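Local atomic coordinates of tRNA (guanine(9)-N1)-methyltransferase (Schizosaccharomyces pombe, PDB entry 4JWH), a protein that transfers a methyl group from S-adenosyl-L-methionine to N1 of guanine 9 in cytoplasmic tRNA, forming N1-methylguanosine. Residues L144-F149 and K169-T174; P101-I106 and L203-I208; R93-K98 and W264-D269. All blocks are in the same frame, centred on the assembly; numbering follows the deposited sequence.

Interaction 1 of 3, residues L144-F149 and K169-T174; sequences LFATNF and KRYNPT
Phe145 and Asn172 both carry CG anti to the carbonyl carbon and beside the backbone N (chi1 -43° for Asn172), and this shared choice lays the Asn172 side chain flat on the Phe145 ring. Ring and amide planes lie only 19° apart, and Asn172 CB sits over the ring centre in a CH-pi contact, 3.7 Å from the centroid. The amide is anchored at its far end: Asn172 ND2 donates to Leu144 O at 2.8 Å, with that oxygen close to the amide plane but the donor lifted above the carbonyl plane. Leu144 O also accepts Asn172 N at 2.7 Å, so one residue grips the same carbonyl through backbone and side chain, which should fix the amide's rotation. A further bond from Asn172 ND2 to Glu143 OE1 uses the amide again.

The backbones run as parallel strands, their axes 4.5 Å apart and 11° from exact alignment. Ala146 N takes Asn172 O, and Thr174 N returns the bond to Ala146 O at 2.9 Å; beyond the end of strand 143-147, Phe149 N reaches Thr174 O at 2.8 Å. On the face opposite the Phe145-Asn172 stack lie Leu144, Ala146, Tyr171 and Pro173. Leu144 CD2 meets the Tyr171 ring at its edge, 4.2 Å from Tyr171 CD2, while Tyr171 OH stands over one face of the Phe149 ring, toward its rim, 4.1 Å from Phe149 CZ.

Strands 143-147 and 171-173, joined through helix 151-161, form a beta-alpha-beta unit at one margin of the parallel SPOUT sheet. Gln157 of that helix touches both Phe149 and Tyr171, Leu144 packs on Cys131 of helix 118-137, and strand 105-109 flanks strand 143-147 on its other side.

Interaction 2 of 3, residues P101-I106 and L203-I208; sequences PSSIRI and LDEDKI
Glu205 OE1 and OE2 are taken up by the turn at Ser102-Ser103: Ser102 OG donates to Glu205 OE2 at 2.7 Å, and Ser103 N donates to Glu205 OE1 at 2.8 Å with an N-H...O angle of 153°. Both donors arrive on the syn side of the carboxylate, each a little over 20° from its plane. Each oxygen thus has its own donor, Ser102 OG on OE2 and Ser103 N on OE1. Ser103 OG lies 2.9 Å from both Glu205 OE1 and Glu205 O. A bend at chi2 (-61°) turns the Glu205 chain back toward these donors.

Ser102 OG has a second role, accepting from Ile104 N at 3.1 Å to close an ST turn. The hydroxyl thus links the carboxylate to the backbone leading into strand 105-109. In the parallel SPOUT sheet this strand pairs with strand 208-212, and here the pairing starts: Arg105 bridges to Ile208, whose CA makes a CH...O contact with Arg105 O. A type I turn from Asp204 to Lys207, closed by Lys207 N on Asp204 O, delivers the second chain to that register.

Ile104 reaches across the Glu205 side chain at about a right angle; its CD1 lies 3.9 Å from Leu203 CB. Leu203 and Ile104 both pack against helix 254-267, through Trp264 and Leu265 respectively. The Arg105 chain bends at chi2 and chi3, bringing one guanidinium face over Ile208, with Ile208 CG1 3.6 Å from Arg105 NH2. At the guanidinium edge, in its plane, a water accepts from Arg105 NH2 at 2.6 Å and approaches the carbonyl oxygens of Glu205 and Lys207.

Interaction 3 of 3, residues R93-K98 and W264-D269; sequences RIRLGK and WLEYRD
The guanidinium of Arg93 presents its edge to two helix residues: Tyr267 OH and Glu266 OE2 both lie near its plane at NH1. The flat groups are steeply inclined, the guanidinium standing 76° from the Glu266 carboxylate and 73° from the Tyr267 ring, so neither pair stacks. This is a surface salt bridge between the first modelled residue of the chain and the C-terminal turn of helix 254-267, a helix packed against the parallel sheet of the SPOUT fold, where its Phe258 and Leu261 touch Ile106.

Arg93 NH1 donates to Tyr267 OH at 3.0 Å, almost in the guanidinium plane and with an N-H...O angle of 153°. The same nitrogen forms the salt bridge, 3.0 Å from Glu266 OE1, but both of its hydrogen bonds to the carboxylate, to OE1 and to OE2, are weak. The Arg93 chain runs antiparallel alongside the Glu266 and Tyr267 side chains. A bend at chi3 swings the guanidinium off its otherwise extended chain, and the stem lies beside the Tyr267 hydroxyl, with Arg93 CG 3.6 Å from Tyr267 OH.

Glu266 holds CG anti to the backbone N and stretches from the helix toward the N-terminal loop. Arg95 makes no ion-pair contact with Glu266; its NH2 bonds Thr137 O. Tyr267 also has a cation-pi partner in Lys272 of helix 270-277. What Arg95 does offer Glu266 is aliphatic: Arg95 CG approaches Glu266 OE1 to 3.9 Å.

Along the chain the three contacts are nested: interaction 1 falls inside the loop closed by interaction 2, which itself falls inside that of interaction 3. Interactions 1 and 2, with centres 15 Å apart, share the parallel sheet, because strands 143-147 and 105-109 are neighbours; Phe145 N probably hydrogen-bonds Ile106 O at 2.9 Å. Interactions 2 and 3, about 16 Å apart between centres, meet at helix 254-267, with Ile104 CD1 3.7 Å from Leu265 CD2. Interactions 1 and 3 do not touch. Together they trace a path from the sheet margin through its central strands to the end of helix 254-267. Only interaction 3 lies away from the annotated sites; in interaction 2 the Leu203 side chain is about 10 Å from bound S-adenosyl-L-homocysteine.

Interaction 1 of 3, residues L144-F149 and K169-T174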
loop_
_atom_site.group_PDB
_atom_site.type_symbol
_atom_site.label_atom_id
_atom_site.label_comp_id
_atom_site.label_asym_id
_atom_site.label_seq_id
_atom_site.Cartn_x
_atom_site.Cartn_y
_atom_site.Cartn_z
ATOM N N LEU A 144 5.139 -2.672 -7.594
ATOM C CA LEU A 144 4.498 -3.207 -6.406
ATOM C C LEU A 144 5.286 -4.354 -5.776
ATOM O O LEU A 144 5.607 -5.329 -6.444
ATOM C CB LEU A 144 3.058 -3.655 -6.741
ATOM C CG LEU A 144 2.120 -4.092 -5.599
ATOM C CD1 LEU A 144 2.037 -2.981 -4.569
ATOM C CD2 LEU A 144 0.683 -4.482 -6.133
ATOM N N PHE A 145 5.605 -4.232 -4.489
ATOM C CA PHE A 145 6.299 -5.281 -3.763
ATOM C C PHE A 145 5.367 -5.783 -2.700
ATOM O O PHE A 145 4.555 -4.997 -2.140
ATOM C CB PHE A 145 7.602 -4.789 -3.104
ATOM C CG PHE A 145 8.768 -4.644 -4.071
ATOM C CD1 PHE A 145 9.895 -5.485 -3.979
ATOM C CD2 PHE A 145 8.738 -3.668 -5.056
ATOM C CE1 PHE A 145 10.971 -5.348 -4.859
ATOM C CE2 PHE A 145 9.801 -3.522 -5.943
ATOM C CZ PHE A 145 10.923 -4.390 -5.854
ATOM N N ALA A 146 5.458 -7.084 -2.437
ATOM C CA ALA A 146 4.801 -7.686 -1.268
ATOM C C ALA A 146 5.878 -8.395 -0.417
ATOM O O ALA A 146 6.367 -9.493 -0.776
ATOM C CB ALA A 146 3.743 -8.648 -1.704
ATOM N N THR A 147 6.256 -7.775 0.699
ATOM C CA THR A 147 7.392 -8.268 1.493
ATOM C C THR A 147 6.943 -9.071 2.723
ATOM O O THR A 147 5.814 -8.903 3.199
ATOM C CB THR A 147 8.379 -7.104 1.885
ATOM O OG1 THR A 147 7.680 -6.099 2.638
ATOM C CG2 THR A 147 9.001 -6.459 0.629
ATOM N N ASN A 148 7.833 -9.906 3.248
ATOM C CA ASN A 148 7.472 -11.010 4.153
ATOM C C ASN A 148 6.272 -11.779 3.612
ATOM O O ASN A 148 5.414 -12.173 4.375
ATOM C CB ASN A 148 7.158 -10.528 5.577
ATOM C CG ASN A 148 8.394 -10.105 6.342
ATOM O OD1 ASN A 148 8.669 -8.920 6.474
ATOM N ND2 ASN A 148 9.130 -11.074 6.868
ATOM N N PHE A 149 6.170 -11.918 2.299
ATOM C CA PHE A 149 5.016 -12.621 1.703
ATOM C C PHE A 149 5.106 -14.135 1.909
ATOM O O PHE A 149 6.074 -14.755 1.490
ATOM C CB PHE A 149 4.846 -12.264 0.229
ATOM C CG PHE A 149 3.517 -12.703 -0.352
ATOM C CD1 PHE A 149 3.437 -13.830 -1.154
ATOM C CD2 PHE A 149 2.339 -12.001 -0.061
ATOM C CE1 PHE A 149 2.200 -14.248 -1.683
ATOM C CE2 PHE A 149 1.117 -12.410 -0.568
ATOM C CZ PHE A 149 1.042 -13.545 -1.374
ATOM N N LYS A 169 1.866 -8.698 -13.420
ATOM C CA LYS A 169 2.984 -7.866 -13.890
ATOM C C LYS A 169 3.313 -6.709 -12.907
ATOM O O LYS A 169 2.459 -6.328 -12.107
ATOM C CB LYS A 169 2.637 -7.270 -15.256
ATOM C CG LYS A 169 2.327 -8.329 -16.332
ATOM C CD LYS A 169 2.097 -7.684 -17.697
ATOM C CE LYS A 169 1.899 -8.735 -18.762
ATOM N NZ LYS A 169 1.693 -8.056 -20.068
ATOM N N ARG A 170 4.532 -6.161 -12.987
ATOM C CA ARG A 170 4.999 -5.084 -12.093
ATOM C C ARG A 170 4.719 -5.442 -10.629
ATOM O O ARG A 170 4.324 -4.597 -9.821
ATOM C CB ARG A 170 4.360 -3.722 -12.457
ATOM C CG ARG A 170 4.933 -3.048 -13.699
ATOM C CD ARG A 170 5.020 -1.509 -13.545
ATOM N NE ARG A 170 6.212 -0.996 -14.220
ATOM C CZ ARG A 170 6.961 0.036 -13.820
ATOM N NH1 ARG A 170 6.664 0.747 -12.730
ATOM N NH2 ARG A 170 8.025 0.370 -14.544
ATOM N N TYR A 171 4.930 -6.710 -10.308
ATOM C CA TYR A 171 4.581 -7.264 -9.021
ATOM C C TYR A 171 5.734 -8.124 -8.514
ATOM O O TYR A 171 6.245 -8.991 -9.219
ATOM C CB TYR A 171 3.283 -8.061 -9.135
ATOM C CG TYR A 171 2.913 -8.884 -7.927
ATOM C CD1 TYR A 171 3.008 -10.279 -7.957
ATOM C CD2 TYR A 171 2.402 -8.274 -6.773
ATOM C CE1 TYR A 171 2.647 -11.044 -6.848
ATOM C CE2 TYR A 171 2.049 -9.020 -5.666
ATOM C CZ TYR A 171 2.173 -10.406 -5.697
ATOM O OH TYR A 171 1.822 -11.142 -4.580
ATOM N N ASN A 172 6.158 -7.858 -7.299
ATOM C CA ASN A 172 7.345 -8.486 -6.761
ATOM C C ASN A 172 7.121 -9.049 -5.352
ATOM O O ASN A 172 7.385 -8.348 -4.362
ATOM C CB ASN A 172 8.503 -7.475 -6.771
ATOM C CG ASN A 172 8.576 -6.663 -8.061
ATOM O OD1 ASN A 172 9.365 -6.973 -8.944
ATOM N ND2 ASN A 172 7.740 -5.618 -8.177
ATOM N N PRO A 173 6.619 -10.299 -5.247
ATOM C CA PRO A 173 6.522 -10.879 -3.914
ATOM C C PRO A 173 7.878 -11.411 -3.430
ATOM O O PRO A 173 8.728 -11.801 -4.247
ATOM C CB PRO A 173 5.505 -12.010 -4.088
ATOM C CG PRO A 173 5.680 -12.436 -5.539
ATOM C CD PRO A 173 6.043 -11.182 -6.288
ATOM N N THR A 174 8.091 -11.388 -2.118
ATOM C CA THR A 174 9.340 -11.887 -1.549
ATOM C C THR A 174 9.167 -12.214 -0.086
ATOM O O THR A 174 8.388 -11.562 0.619
ATOM C CB THR A 174 10.545 -10.920 -1.805
ATOM O OG1 THR A 174 11.748 -11.545 -1.358
ATOM C CG2 THR A 174 10.379 -9.560 -1.073
#

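Interaction 2 of 3, residues P101-I106 and L203-I208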
loop_
_atom_site.group_PDB
_atom_site.type_symbol
_atom_site.label_atom_id
_atom_site.label_comp_id
_atom_site.label_asym_id
_atom_site.label_seq_id
_atom_site.Cartn_x
_atom_site.Cartn_y
_atom_site.Cartn_z
ATOM N N PRO A 101 5.097 4.760 -16.765
ATOM C CA PRO A 101 5.468 4.162 -15.488
ATOM C C PRO A 101 6.208 5.154 -14.595
ATOM O O PRO A 101 6.966 5.988 -15.075
ATOM C CB PRO A 101 6.405 3.029 -15.895
ATOM C CG PRO A 101 5.964 2.657 -17.261
ATOM C CD PRO A 101 5.552 3.941 -17.904
ATOM N N SER A 102 5.946 5.066 -13.300
ATOM C CA SER A 102 6.643 5.839 -12.292
ATOM C C SER A 102 7.817 4.984 -11.796
ATOM O O SER A 102 7.742 3.764 -11.778
ATOM C CB SER A 102 5.654 6.113 -11.139
ATOM O OG SER A 102 6.288 6.641 -9.981
ATOM N N SER A 103 8.903 5.613 -11.383
ATOM C CA SER A 103 9.984 4.860 -10.755
ATOM C C SER A 103 9.670 4.503 -9.271
ATOM O O SER A 103 10.395 3.736 -8.643
ATOM C CB SER A 103 11.291 5.639 -10.882
ATOM O OG SER A 103 11.115 6.916 -10.319
ATOM N N ILE A 104 8.582 5.035 -8.711
ATOM C CA ILE A 104 8.240 4.721 -7.306
ATOM C C ILE A 104 8.071 3.222 -7.051
ATOM O O ILE A 104 7.550 2.497 -7.909
ATOM C CB ILE A 104 7.012 5.536 -6.829
ATOM C CG1 ILE A 104 7.406 7.013 -6.768
ATOM C CG2 ILE A 104 6.507 5.078 -5.438
ATOM C CD1 ILE A 104 6.226 8.021 -6.811
ATOM N N ARG A 105 8.569 2.760 -5.895
ATOM C CA ARG A 105 8.251 1.439 -5.365
ATOM C C ARG A 105 7.178 1.626 -4.307
ATOM O O ARG A 105 7.295 2.521 -3.477
ATOM C CB ARG A 105 9.463 0.764 -4.715
ATOM C CG ARG A 105 10.395 0.033 -5.699
ATOM C CD ARG A 105 10.911 0.941 -6.805
ATOM N NE ARG A 105 11.587 2.145 -6.318
ATOM C CZ ARG A 105 12.860 2.198 -5.918
ATOM N NH1 ARG A 105 13.609 1.090 -5.889
ATOM N NH2 ARG A 105 13.373 3.362 -5.531
ATOM N N ILE A 106 6.140 0.800 -4.346
ATOM C CA ILE A 106 5.190 0.729 -3.220
ATOM C C ILE A 106 5.246 -0.659 -2.618
ATOM O O ILE A 106 5.132 -1.641 -3.321
ATOM C CB ILE A 106 3.732 1.131 -3.611
ATOM C CG1 ILE A 106 3.691 2.609 -4.071
ATOM C CG2 ILE A 106 2.739 0.811 -2.435
ATOM C CD1 ILE A 106 2.276 3.184 -4.387
ATOM N N LEU A 203 4.236 12.542 -3.445
ATOM C CA LEU A 203 5.012 11.319 -3.599
ATOM C C LEU A 203 6.242 11.608 -4.422
ATOM O O LEU A 203 6.147 12.097 -5.536
ATOM C CB LEU A 203 4.188 10.178 -4.221
ATOM C CG LEU A 203 2.837 9.911 -3.539
ATOM C CD1 LEU A 203 1.981 8.933 -4.307
ATOM C CD2 LEU A 203 3.045 9.419 -2.123
ATOM N N ASP A 204 7.389 11.267 -3.849
ATOM C CA ASP A 204 8.708 11.531 -4.397
ATOM C C ASP A 204 9.089 10.398 -5.369
ATOM O O ASP A 204 9.049 9.232 -4.996
ATOM C CB ASP A 204 9.648 11.459 -3.198
ATOM C CG ASP A 204 10.615 12.573 -3.121
ATOM O OD1 ASP A 204 11.469 12.680 -4.030
ATOM O OD2 ASP A 204 10.572 13.299 -2.092
ATOM N N GLU A 205 9.496 10.730 -6.586
ATOM C CA GLU A 205 9.921 9.684 -7.524
ATOM C C GLU A 205 11.047 8.771 -7.012
ATOM O O GLU A 205 11.198 7.651 -7.505
ATOM C CB GLU A 205 10.270 10.243 -8.929
ATOM C CG GLU A 205 9.062 10.526 -9.895
ATOM C CD GLU A 205 8.193 9.296 -10.280
ATOM O OE1 GLU A 205 8.695 8.363 -10.967
ATOM O OE2 GLU A 205 6.972 9.278 -9.929
ATOM N N ASP A 206 11.860 9.236 -6.066
ATOM C CA ASP A 206 12.992 8.402 -5.630
ATOM C C ASP A 206 12.702 7.663 -4.308
ATOM O O ASP A 206 13.569 6.932 -3.785
ATOM C CB ASP A 206 14.352 9.170 -5.651
ATOM C CG ASP A 206 14.409 10.294 -4.625
ATOM O OD1 ASP A 206 15.512 10.627 -4.126
ATOM O OD2 ASP A 206 13.330 10.838 -4.288
ATOM N N LYS A 207 11.457 7.778 -3.822
ATOM C CA LYS A 207 11.105 7.174 -2.538
ATOM C C LYS A 207 10.320 5.851 -2.631
ATOM O O LYS A 207 9.834 5.435 -3.697
ATOM C CB LYS A 207 10.365 8.195 -1.648
ATOM C CG LYS A 207 11.205 9.476 -1.349
ATOM C CD LYS A 207 12.303 9.202 -0.346
ATOM C CE LYS A 207 13.141 10.424 -0.072
ATOM N NZ LYS A 207 12.309 11.573 0.388
ATOM N N ILE A 208 10.198 5.193 -1.487
ATOM C CA ILE A 208 9.639 3.879 -1.449
ATOM C C ILE A 208 8.624 3.949 -0.343
ATOM O O ILE A 208 8.987 4.215 0.795
ATOM C CB ILE A 208 10.734 2.822 -1.185
ATOM C CG1 ILE A 208 11.779 2.850 -2.319
ATOM C CG2 ILE A 208 10.108 1.453 -1.025
ATOM C CD1 ILE A 208 13.033 2.046 -2.009
HETATM O O HOH W 1 11.513 5.086 -5.812
#

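Interaction 3 of 3, residues R93-K98 and W264-D269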
loop_
_atom_site.group_PDB
_atom_site.type_symbol
_atom_site.label_atom_id
_atom_site.label_comp_id
_atom_site.label_asym_id
_atom_site.label_seq_id
_atom_site.Cartn_x
_atom_site.Cartn_y
_atom_site.Cartn_z
ATOM N N ARG A 93 -14.593 6.049 -13.365
ATOM C CA ARG A 93 -13.343 6.831 -13.547
ATOM C C ARG A 93 -12.775 6.587 -14.930
ATOM O O ARG A 93 -12.627 5.442 -15.384
ATOM C CB ARG A 93 -12.304 6.442 -12.478
ATOM C CG ARG A 93 -11.182 7.459 -12.319
ATOM C CD ARG A 93 -10.071 6.933 -11.391
ATOM N NE ARG A 93 -9.071 6.137 -12.118
ATOM C CZ ARG A 93 -8.147 6.625 -12.951
ATOM N NH1 ARG A 93 -8.060 7.936 -13.190
ATOM N NH2 ARG A 93 -7.295 5.795 -13.543
ATOM N N ILE A 94 -12.471 7.673 -15.618
ATOM C CA ILE A 94 -11.908 7.549 -16.934
ATOM C C ILE A 94 -10.455 8.017 -16.890
ATOM O O ILE A 94 -10.139 8.984 -16.214
ATOM C CB ILE A 94 -12.757 8.273 -18.001
ATOM C CG1 ILE A 94 -12.171 8.048 -19.383
ATOM C CG2 ILE A 94 -12.828 9.793 -17.760
ATOM C CD1 ILE A 94 -13.034 8.623 -20.447
ATOM N N ARG A 95 -9.577 7.288 -17.580
ATOM C CA ARG A 95 -8.172 7.635 -17.651
ATOM C C ARG A 95 -7.838 8.310 -18.985
ATOM O O ARG A 95 -8.128 7.770 -20.058
ATOM C CB ARG A 95 -7.319 6.384 -17.466
ATOM C CG ARG A 95 -5.865 6.671 -17.157
ATOM C CD ARG A 95 -4.986 5.942 -18.133
ATOM N NE ARG A 95 -5.019 4.526 -17.893
ATOM C CZ ARG A 95 -4.936 3.586 -18.828
ATOM N NH1 ARG A 95 -4.818 3.898 -20.109
ATOM N NH2 ARG A 95 -4.991 2.321 -18.458
ATOM N N LEU A 96 -7.200 9.481 -18.904
ATOM C CA LEU A 96 -6.823 10.255 -20.095
ATOM C C LEU A 96 -5.314 10.276 -20.289
ATOM O O LEU A 96 -4.556 10.504 -19.349
ATOM C CB LEU A 96 -7.304 11.718 -20.000
ATOM C CG LEU A 96 -8.562 12.151 -19.234
ATOM C CD1 LEU A 96 -8.483 13.661 -18.989
ATOM C CD2 LEU A 96 -9.845 11.799 -19.973
ATOM N N GLY A 97 -4.877 10.046 -21.517
ATOM C CA GLY A 97 -3.494 10.325 -21.858
ATOM C C GLY A 97 -2.550 9.151 -21.803
ATOM O O GLY A 97 -2.968 8.006 -21.713
ATOM N N LYS A 98 -1.260 9.450 -21.886
ATOM C CA LYS A 98 -0.268 8.416 -22.180
ATOM C C LYS A 98 0.192 7.719 -20.901
ATOM O O LYS A 98 0.468 8.381 -19.926
ATOM C CB LYS A 98 0.923 9.039 -22.896
ATOM C CG LYS A 98 2.171 8.138 -23.008
ATOM C CD LYS A 98 3.398 8.989 -23.364
ATOM C CE LYS A 98 4.685 8.151 -23.450
ATOM N NZ LYS A 98 4.526 6.967 -24.321
ATOM N N TRP A 264 -3.023 10.059 -6.982
ATOM C CA TRP A 264 -2.244 11.259 -6.792
ATOM C C TRP A 264 -1.185 11.367 -7.890
ATOM O O TRP A 264 -0.966 12.451 -8.426
ATOM C CB TRP A 264 -1.592 11.345 -5.408
ATOM C CG TRP A 264 -0.994 12.730 -5.216
ATOM C CD1 TRP A 264 -1.631 13.836 -4.752
ATOM C CD2 TRP A 264 0.353 13.140 -5.534
ATOM N NE1 TRP A 264 -0.768 14.925 -4.757
ATOM C CE2 TRP A 264 0.457 14.518 -5.223
ATOM C CE3 TRP A 264 1.474 12.471 -6.050
ATOM C CZ2 TRP A 264 1.644 15.250 -5.419
ATOM C CZ3 TRP A 264 2.648 13.189 -6.248
ATOM C CH2 TRP A 264 2.729 14.567 -5.927
ATOM N N LEU A 265 -0.518 10.265 -8.218
ATOM C CA LEU A 265 0.430 10.289 -9.340
ATOM C C LEU A 265 -0.216 10.874 -10.601
ATOM O O LEU A 265 0.368 11.734 -11.271
ATOM C CB LEU A 265 1.011 8.904 -9.602
ATOM C CG LEU A 265 1.817 8.372 -8.422
ATOM C CD1 LEU A 265 2.259 6.945 -8.665
ATOM C CD2 LEU A 265 3.019 9.295 -8.099
ATOM N N GLU A 266 -1.430 10.420 -10.907
ATOM C CA GLU A 266 -2.160 10.921 -12.063
ATOM C C GLU A 266 -2.563 12.394 -11.942
ATOM O O GLU A 266 -2.272 13.201 -12.830
ATOM C CB GLU A 266 -3.406 10.070 -12.300
ATOM C CG GLU A 266 -4.269 10.646 -13.407
ATOM C CD GLU A 266 -5.260 9.659 -14.016
ATOM O OE1 GLU A 266 -5.153 8.435 -13.781
ATOM O OE2 GLU A 266 -6.136 10.142 -14.761
ATOM N N TYR A 267 -3.251 12.740 -10.857
ATOM C CA TYR A 267 -3.868 14.065 -10.770
ATOM C C TYR A 267 -2.952 15.091 -10.116
ATOM O O TYR A 267 -3.055 16.283 -10.405
ATOM C CB TYR A 267 -5.200 14.004 -9.985
ATOM C CG TYR A 267 -6.249 13.057 -10.529
ATOM C CD1 TYR A 267 -6.527 12.987 -11.900
ATOM C CD2 TYR A 267 -6.985 12.238 -9.671
ATOM C CE1 TYR A 267 -7.531 12.101 -12.408
ATOM C CE2 TYR A 267 -7.980 11.357 -10.164
ATOM C CZ TYR A 267 -8.234 11.289 -11.526
ATOM O OH TYR A 267 -9.222 10.433 -11.999
ATOM N N ARG A 268 -2.063 14.619 -9.236
ATOM C CA ARG A 268 -1.259 15.495 -8.350
ATOM C C ARG A 268 -2.077 16.469 -7.482
ATOM O O ARG A 268 -1.640 17.599 -7.166
ATOM C CB ARG A 268 -0.109 16.153 -9.115
ATOM C CG ARG A 268 0.923 15.123 -9.602
ATOM C CD ARG A 268 2.034 15.772 -10.392
ATOM N NE ARG A 268 2.991 16.448 -9.519
ATOM C CZ ARG A 268 4.087 15.873 -9.013
ATOM N NH1 ARG A 268 4.374 14.600 -9.296
ATOM N NH2 ARG A 268 4.894 16.573 -8.212
ATOM N N ASP A 269 -3.239 15.972 -7.053
ATOM C CA ASP A 269 -4.286 16.727 -6.376
ATOM C C ASP A 269 -4.867 15.730 -5.369
ATOM O O ASP A 269 -5.447 14.695 -5.761
ATOM C CB ASP A 269 -5.298 17.137 -7.473
ATOM C CG ASP A 269 -6.553 17.844 -6.938
ATOM O OD1 ASP A 269 -7.263 18.453 -7.778
ATOM O OD2 ASP A 269 -6.840 17.805 -5.727
#